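Local coordinates for protein mandelate racemase/muconate lactonizing enzyme (Polaromonas sp., PDB 2OG9) that probably abstracts the proton beside a substrate carboxylate, as mandelate racemase and related enzymes of the enolase superfamily do, at residues G64-K69 / P74-H79; I88-S93 / W99-W104; T296-I301 / E319-L324. All blocks are in the same frame, centred on the assembly; numbering follows the deposited sequence.

Contact 1 of 3, residues G64-K69 / P74-H79; sequences GFSYSK and PGQFAH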
# COMPACT_ATOMS: atom_id res chain seq x y z
N GLY A 64 14.92 5.27 -42.10
CA GLY A 64 14.24 5.62 -40.87
C GLY A 64 14.42 7.10 -40.60
O GLY A 64 15.15 7.78 -41.32
N PHE A 65 13.75 7.61 -39.57
CA PHE A 65 13.90 9.02 -39.26
C PHE A 65 13.45 9.38 -37.86
O PHE A 65 12.76 8.61 -37.20
CB PHE A 65 13.13 9.88 -40.28
CG PHE A 65 11.63 9.75 -40.20
CD1 PHE A 65 10.90 10.58 -39.37
CD2 PHE A 65 10.96 8.79 -40.95
CE1 PHE A 65 9.51 10.47 -39.28
CE2 PHE A 65 9.57 8.67 -40.87
CZ PHE A 65 8.85 9.51 -40.03
N SER A 66 13.90 10.53 -37.39
CA SER A 66 13.51 11.07 -36.10
C SER A 66 13.29 12.54 -36.44
O SER A 66 13.47 12.93 -37.60
CB SER A 66 14.60 10.89 -35.04
OG SER A 66 15.82 11.51 -35.42
N TYR A 67 12.91 13.36 -35.48
CA TYR A 67 12.65 14.76 -35.78
C TYR A 67 12.73 15.63 -34.54
O TYR A 67 12.79 15.14 -33.42
CB TYR A 67 11.26 14.90 -36.40
CG TYR A 67 10.15 14.80 -35.37
CD1 TYR A 67 9.65 15.94 -34.75
CD2 TYR A 67 9.63 13.56 -34.99
CE1 TYR A 67 8.67 15.85 -33.76
CE2 TYR A 67 8.65 13.46 -34.01
CZ TYR A 67 8.17 14.61 -33.40
OH TYR A 67 7.22 14.53 -32.41
N SER A 68 12.74 16.94 -34.77
CA SER A 68 12.77 17.91 -33.70
C SER A 68 11.89 19.08 -34.11
O SER A 68 12.04 19.61 -35.22
CB SER A 68 14.18 18.44 -33.44
OG SER A 68 15.07 17.40 -33.10
N LYS A 69 10.96 19.45 -33.24
CA LYS A 69 10.10 20.59 -33.47
C LYS A 69 10.76 21.62 -32.56
O LYS A 69 10.81 21.44 -31.35
CB LYS A 69 8.67 20.29 -33.02
CG LYS A 69 7.92 19.39 -34.00
CD LYS A 69 6.66 18.81 -33.38
CE LYS A 69 5.41 19.19 -34.16
NZ LYS A 69 4.18 18.50 -33.67
N PRO A 74 20.06 20.11 -34.93
CA PRO A 74 21.52 20.07 -34.96
C PRO A 74 22.12 19.05 -33.98
O PRO A 74 23.06 18.33 -34.32
CB PRO A 74 21.90 21.50 -34.59
CG PRO A 74 20.81 22.30 -35.23
CD PRO A 74 19.57 21.50 -34.86
N GLY A 75 21.56 18.99 -32.77
CA GLY A 75 22.06 18.06 -31.78
C GLY A 75 21.87 16.61 -32.18
O GLY A 75 22.76 15.79 -31.99
N GLN A 76 20.70 16.29 -32.73
CA GLN A 76 20.41 14.93 -33.16
C GLN A 76 21.36 14.50 -34.26
O GLN A 76 21.90 13.39 -34.24
CB GLN A 76 18.97 14.80 -33.68
CG GLN A 76 17.88 14.93 -32.64
CD GLN A 76 16.51 14.59 -33.21
OE1 GLN A 76 16.36 14.44 -34.43
NE2 GLN A 76 15.50 14.47 -32.35
N PHE A 77 21.57 15.37 -35.24
CA PHE A 77 22.46 15.04 -36.35
C PHE A 77 23.88 14.81 -35.87
O PHE A 77 24.51 13.82 -36.22
CB PHE A 77 22.48 16.15 -37.40
CG PHE A 77 23.47 15.91 -38.51
CD1 PHE A 77 23.18 15.01 -39.53
CD2 PHE A 77 24.72 16.53 -38.49
CE1 PHE A 77 24.13 14.73 -40.52
CE2 PHE A 77 25.67 16.25 -39.48
CZ PHE A 77 25.37 15.35 -40.49
N ALA A 78 24.39 15.75 -35.07
CA ALA A 78 25.75 15.67 -34.55
C ALA A 78 25.99 14.37 -33.82
O ALA A 78 27.02 13.73 -34.00
CB ALA A 78 26.03 16.85 -33.63
N HIS A 79 25.03 13.96 -32.98
CA HIS A 79 25.19 12.72 -32.24
C HIS A 79 25.11 11.51 -33.18
O HIS A 79 25.90 10.58 -33.08
CB HIS A 79 24.13 12.60 -31.14
CG HIS A 79 24.46 11.56 -30.11
ND1 HIS A 79 25.49 11.71 -29.21
CD2 HIS A 79 23.92 10.34 -29.87
CE1 HIS A 79 25.57 10.63 -28.45
NE2 HIS A 79 24.64 9.78 -28.83
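Within the N-terminal domain, strand 61-69 and helix 73-83, which follows it closely, are joined by Gln-76, whose amide reaches Ser-66, Tyr-67 and Ser-68. The axes of the two short segments approach to 8.9 Å at 149°, so strand and helix run back past one another, and the Gln-76 side chain spans the interval. Its CG stands beside the backbone N, anti to the carbonyl carbon (chi1 -69°), and the chain is extended from there, which carries the amide to the strand. OE1 of Gln-76 accepts from OG of Ser-66 at 3.1 Å; the hydroxyl sits above the plane of the side-chain carbonyl. NE2 of Gln-76 donates to the backbone O of Tyr-67 at 3.0 Å. That bond is bent, with an N-H...O angle of 143°, and the nitrogen again lies well above the carbonyl plane of its acceptor. This is the alpha+beta capping domain of the enolase superfamily, in which the helix packs against an antiparallel sheet and strand 61-69 is bonded through its backbone to strand 46-56. Strand alternation sets the sides: Ser-66 and Ser-68 point toward the helix, whereas Tyr-67 points away and its OH bonds Asp-288 and Arg-291. OG of Ser-68 comes within 3.1 Å of NE2 of Gln-76, but the angle is too poor for a hydrogen bond, so this is packing against the amide. NE2 also bonds OE1 of Gln-117 on helix 114-133. With an acceptor-bound nitrogen at one end and a hydroxyl-bound oxygen at the other, the buried amide has its rotation fixed.

Contact 2 of 3, residues I88-S93 / W99-W104; sequences IGEDPS and WDKLCW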
# COMPACT_ATOMS: atom_id res chain seq x y z
N ILE A 88 28.66 -0.16 -38.36
CA ILE A 88 29.38 -0.89 -39.40
C ILE A 88 29.87 -2.26 -38.94
O ILE A 88 30.48 -2.40 -37.88
CB ILE A 88 30.59 -0.09 -39.92
CG1 ILE A 88 30.13 1.29 -40.42
CG2 ILE A 88 31.28 -0.86 -41.04
CD1 ILE A 88 29.09 1.23 -41.54
N GLY A 89 29.58 -3.28 -39.75
CA GLY A 89 30.01 -4.63 -39.42
C GLY A 89 29.03 -5.43 -38.59
O GLY A 89 29.17 -6.65 -38.46
N GLU A 90 28.04 -4.76 -38.01
CA GLU A 90 27.05 -5.43 -37.16
C GLU A 90 25.93 -6.12 -37.94
O GLU A 90 25.60 -5.74 -39.06
CB GLU A 90 26.43 -4.43 -36.19
CG GLU A 90 27.40 -3.85 -35.16
CD GLU A 90 27.81 -4.86 -34.11
OE1 GLU A 90 27.07 -5.84 -33.90
OE2 GLU A 90 28.87 -4.66 -33.48
N ASP A 91 25.35 -7.14 -37.31
CA ASP A 91 24.24 -7.89 -37.90
C ASP A 91 22.99 -7.01 -37.73
O ASP A 91 22.52 -6.80 -36.61
CB ASP A 91 24.06 -9.21 -37.14
CG ASP A 91 23.07 -10.14 -37.82
OD1 ASP A 91 22.18 -9.64 -38.54
OD2 ASP A 91 23.17 -11.37 -37.61
N PRO A 92 22.43 -6.50 -38.84
CA PRO A 92 21.24 -5.65 -38.78
C PRO A 92 19.99 -6.27 -38.16
O PRO A 92 19.08 -5.55 -37.73
CB PRO A 92 21.02 -5.26 -40.25
CG PRO A 92 21.48 -6.50 -40.97
CD PRO A 92 22.78 -6.81 -40.24
N SER A 93 19.93 -7.60 -38.09
CA SER A 93 18.77 -8.27 -37.52
C SER A 93 18.68 -8.18 -35.99
O SER A 93 17.60 -8.33 -35.43
CB SER A 93 18.75 -9.75 -37.94
OG SER A 93 18.40 -9.89 -39.31
N TRP A 99 20.46 -1.22 -30.55
CA TRP A 99 19.90 -0.03 -29.90
C TRP A 99 20.73 0.16 -28.62
O TRP A 99 21.19 1.27 -28.32
CB TRP A 99 18.43 -0.26 -29.53
CG TRP A 99 17.69 1.01 -29.17
CD1 TRP A 99 16.95 1.80 -30.01
CD2 TRP A 99 17.64 1.65 -27.88
NE1 TRP A 99 16.45 2.88 -29.33
CE2 TRP A 99 16.86 2.82 -28.02
CE3 TRP A 99 18.19 1.35 -26.63
CZ2 TRP A 99 16.61 3.68 -26.95
CZ3 TRP A 99 17.94 2.21 -25.57
CH2 TRP A 99 17.16 3.37 -25.74
N ASP A 100 20.93 -0.93 -27.88
CA ASP A 100 21.71 -0.90 -26.64
C ASP A 100 23.17 -0.53 -26.88
O ASP A 100 23.76 0.22 -26.11
CB ASP A 100 21.66 -2.25 -25.92
CG ASP A 100 20.28 -2.57 -25.35
OD1 ASP A 100 19.44 -1.65 -25.25
OD2 ASP A 100 20.05 -3.74 -24.99
N LYS A 101 23.77 -1.07 -27.94
CA LYS A 101 25.16 -0.77 -28.24
C LYS A 101 25.35 0.72 -28.52
O LYS A 101 26.29 1.34 -28.02
CB LYS A 101 25.66 -1.58 -29.46
CG LYS A 101 27.12 -1.30 -29.80
CD LYS A 101 27.55 -1.95 -31.12
CE LYS A 101 29.00 -1.58 -31.44
NZ LYS A 101 29.50 -2.15 -32.74
N LEU A 102 24.45 1.31 -29.30
CA LEU A 102 24.55 2.73 -29.61
C LEU A 102 24.30 3.59 -28.38
O LEU A 102 24.89 4.66 -28.21
CB LEU A 102 23.58 3.12 -30.72
CG LEU A 102 23.90 2.57 -32.12
CD1 LEU A 102 22.94 3.17 -33.13
CD2 LEU A 102 25.34 2.90 -32.49
N CYS A 103 23.41 3.11 -27.50
CA CYS A 103 23.11 3.85 -26.28
C CYS A 103 24.34 3.79 -25.38
O CYS A 103 24.73 4.80 -24.78
CB CYS A 103 21.90 3.21 -25.58
SG CYS A 103 21.20 4.20 -24.23
N TRP A 104 24.98 2.62 -25.29
CA TRP A 104 26.18 2.50 -24.47
C TRP A 104 27.30 3.35 -25.05
O TRP A 104 28.11 3.91 -24.31
CB TRP A 104 26.63 1.03 -24.36
CG TRP A 104 25.85 0.24 -23.34
CD1 TRP A 104 24.93 -0.75 -23.59
CD2 TRP A 104 25.92 0.37 -21.92
NE1 TRP A 104 24.44 -1.25 -22.41
CE2 TRP A 104 25.02 -0.58 -21.37
CE3 TRP A 104 26.66 1.19 -21.05
CZ2 TRP A 104 24.84 -0.72 -19.98
CZ3 TRP A 104 26.48 1.04 -19.68
CH2 TRP A 104 25.58 0.09 -19.16
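NZ of Lys-101 is gripped twice: by OE2 of Glu-90 at 2.7 Å, in a salt bridge that is also a hydrogen bond, and by the backbone O of Ala-86. The ammonium meets OE2 on its anti side, 34° out of the carboxylate plane. Only this oxygen is engaged by the lysine, since OE1 of Glu-90 lies 4.6 Å from NZ of Lys-101. The two side chains approach from opposite directions and have unlike shapes. Lys-101 is fully extended, its CG anti to the backbone N and every later torsion near 180°, whereas Glu-90 is bent at chi2 (-71°), which turns its carboxylate out of line with the rest of the chain. The glutamate methylene also lies near the charge, with CG of Glu-90 3.6 Å from NZ of Lys-101. On the lysine, CE follows at 3.7 Å from OE2 of Glu-90. Long side chains are needed here, because the CA atoms of Glu-90 and Lys-101 are 10.2 Å apart. The salt bridge joins the loop at Glu-90 to helix 95-104 at a partly exposed place. Next to it the loop turns on an Asx turn: Ser-93 N donates to OD1 of Asp-91 at 3.1 Å. OD2 of Asp-91 bonds Ser-12 N and forms a salt bridge with Lys-140 of the third subunit. Residues 88-93 lie in the loop between helices 73-83 and 95-104, with Gly-89 and Glu-90 bonded through their backbones to Ile-15 of strand 15-26 and Pro-92 packed against Leu-126 of helix 114-133.

Contact 3 of 3, residues T296-I301 / E319-L324; sequences TPFLKI and ELHVHL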
# COMPACT_ATOMS: atom_id res chain seq x y z
N THR A 296 11.77 0.16 -31.42
CA THR A 296 12.15 -0.74 -30.33
C THR A 296 11.60 -0.27 -28.98
O THR A 296 10.92 -1.03 -28.30
CB THR A 296 13.69 -0.93 -30.29
OG1 THR A 296 14.10 -1.72 -31.43
CG2 THR A 296 14.12 -1.64 -29.01
N PRO A 297 11.89 0.99 -28.57
CA PRO A 297 11.33 1.40 -27.27
C PRO A 297 9.81 1.57 -27.33
O PRO A 297 9.11 1.35 -26.34
CB PRO A 297 12.08 2.70 -26.95
CG PRO A 297 12.56 3.19 -28.30
CD PRO A 297 12.94 1.92 -29.02
N PHE A 298 9.29 1.93 -28.50
CA PHE A 298 7.85 2.09 -28.69
C PHE A 298 7.14 0.76 -28.41
O PHE A 298 6.08 0.73 -27.78
CB PHE A 298 7.53 2.55 -30.12
CG PHE A 298 6.07 2.78 -30.37
CD1 PHE A 298 5.55 4.07 -30.37
CD2 PHE A 298 5.20 1.71 -30.59
CE1 PHE A 298 4.19 4.30 -30.60
CE2 PHE A 298 3.84 1.93 -30.81
CZ PHE A 298 3.34 3.22 -30.81
N LEU A 299 7.71 -0.35 -28.88
CA LEU A 299 7.10 -1.65 -28.66
C LEU A 299 7.07 -2.00 -27.18
O LEU A 299 6.13 -2.63 -26.70
CB LEU A 299 7.84 -2.74 -29.45
CG LEU A 299 7.73 -2.60 -30.97
CD1 LEU A 299 8.52 -3.71 -31.62
CD2 LEU A 299 6.27 -2.66 -31.40
N LYS A 300 8.11 -1.61 -26.45
CA LYS A 300 8.14 -1.89 -25.02
C LYS A 300 7.03 -1.11 -24.33
O LYS A 300 6.35 -1.61 -23.44
CB LYS A 300 9.51 -1.51 -24.43
CG LYS A 300 10.65 -2.35 -24.99
CD LYS A 300 12.01 -1.86 -24.54
CE LYS A 300 13.12 -2.73 -25.12
NZ LYS A 300 14.47 -2.19 -24.81
N ILE A 301 6.83 0.13 -24.78
CA ILE A 301 5.80 0.99 -24.23
C ILE A 301 4.42 0.41 -24.55
O ILE A 301 3.54 0.37 -23.69
CB ILE A 301 5.91 2.43 -24.80
CG1 ILE A 301 7.22 3.06 -24.32
CG2 ILE A 301 4.72 3.27 -24.35
CD1 ILE A 301 7.61 4.30 -25.10
N GLU A 319 2.97 8.16 -41.05
CA GLU A 319 3.64 7.27 -41.99
C GLU A 319 4.26 6.07 -41.28
O GLU A 319 4.38 4.97 -41.84
CB GLU A 319 4.73 8.03 -42.77
CG GLU A 319 4.22 9.10 -43.75
CD GLU A 319 3.82 10.41 -43.08
OE1 GLU A 319 3.97 10.53 -41.85
OE2 GLU A 319 3.36 11.33 -43.80
N LEU A 320 4.65 6.28 -40.02
CA LEU A 320 5.22 5.22 -39.20
C LEU A 320 4.18 4.64 -38.25
O LEU A 320 4.04 3.42 -38.14
CB LEU A 320 6.40 5.78 -38.39
CG LEU A 320 6.96 4.91 -37.26
CD1 LEU A 320 7.45 3.58 -37.80
CD2 LEU A 320 8.10 5.66 -36.58
N HIS A 321 3.43 5.51 -37.58
CA HIS A 321 2.45 5.04 -36.60
C HIS A 321 1.28 4.24 -37.13
O HIS A 321 0.68 3.46 -36.39
CB HIS A 321 1.95 6.22 -35.77
CG HIS A 321 3.02 6.82 -34.90
ND1 HIS A 321 3.81 6.06 -34.07
CD2 HIS A 321 3.43 8.10 -34.75
CE1 HIS A 321 4.66 6.84 -33.43
NE2 HIS A 321 4.45 8.09 -33.83
N VAL A 322 0.93 4.40 -38.41
CA VAL A 322 -0.17 3.62 -38.95
C VAL A 322 0.19 2.13 -38.86
O VAL A 322 -0.67 1.28 -38.62
CB VAL A 322 -0.49 4.00 -40.43
CG1 VAL A 322 0.72 3.76 -41.33
CG2 VAL A 322 -1.68 3.21 -40.91
N HIS A 323 1.47 1.82 -39.05
CA HIS A 323 1.93 0.43 -38.96
C HIS A 323 1.92 -0.05 -37.52
O HIS A 323 1.47 -1.17 -37.22
CB HIS A 323 3.34 0.30 -39.52
CG HIS A 323 3.42 0.46 -41.00
ND1 HIS A 323 3.02 -0.53 -41.88
CD2 HIS A 323 3.83 1.50 -41.77
CE1 HIS A 323 3.17 -0.11 -43.12
NE2 HIS A 323 3.66 1.12 -43.08
N LEU A 324 2.43 0.78 -36.61
CA LEU A 324 2.49 0.42 -35.21
C LEU A 324 1.09 0.30 -34.61
O LEU A 324 0.81 -0.62 -33.84
CB LEU A 324 3.33 1.46 -34.45
CG LEU A 324 4.79 1.52 -34.92
CD1 LEU A 324 5.53 2.68 -34.25
CD2 LEU A 324 5.48 0.20 -34.60
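Over one face of the Phe-298 ring lies Leu-324, whose CD1 methyl stands 3.8 Å from the ring centroid, almost on the ring normal: a CH-pi contact over the centre. CB of Leu-324 meets the same ring at CE2 of Phe-298, 3.7 Å away. The His-321 ring lies obliquely to it, with centroids 5.6 Å apart and planes at 34°. Phe-298 has CG anti to the backbone N (chi1 -178°), which sends the ring across to the other helix. Leu-299 adds a looser touch, its CD2 being 4.4 Å from CD2 of Leu-324. An alanine in place of Phe-298 lacks the ring, and the Leu-324 methyl would probably be left without its CH-pi partner, with a gap opened beside His-321. The segment axes are 12.2 Å apart at a crossing angle of -41°, a wide separation that these side chains bridge. Helices 295-307 and 318-326 belong to the C-terminal TIM-barrel domain, separated in sequence by strand 311-312; Ala-289 of helix 289-292 touches Phe-298 and His-321, while Leu-142 of helix 138-142 packs on Leu-299 and Leu-324.

How the contacts relate
Contacts 1 and 2 both lie in the N-terminal domain and follow in series, their centres 18 Å apart and nearest atoms about 5 Å apart. Contact 3 is in the barrel domain, with its centre 18 Å from that of contact 1 and 19 Å from that of contact 2. Only contacts 2 and 3 touch: NE1 of Trp-99 lies 3.7 Å from CD of Pro-297, so helix 95-104 packs directly against helix 295-307 across the domain boundary. Contact 1 reaches the barrel side through Tyr-67. In this superfamily the active site lies between capping domain and barrel; the calcium site at Ala-254 and Phe-257 uses none of these residues.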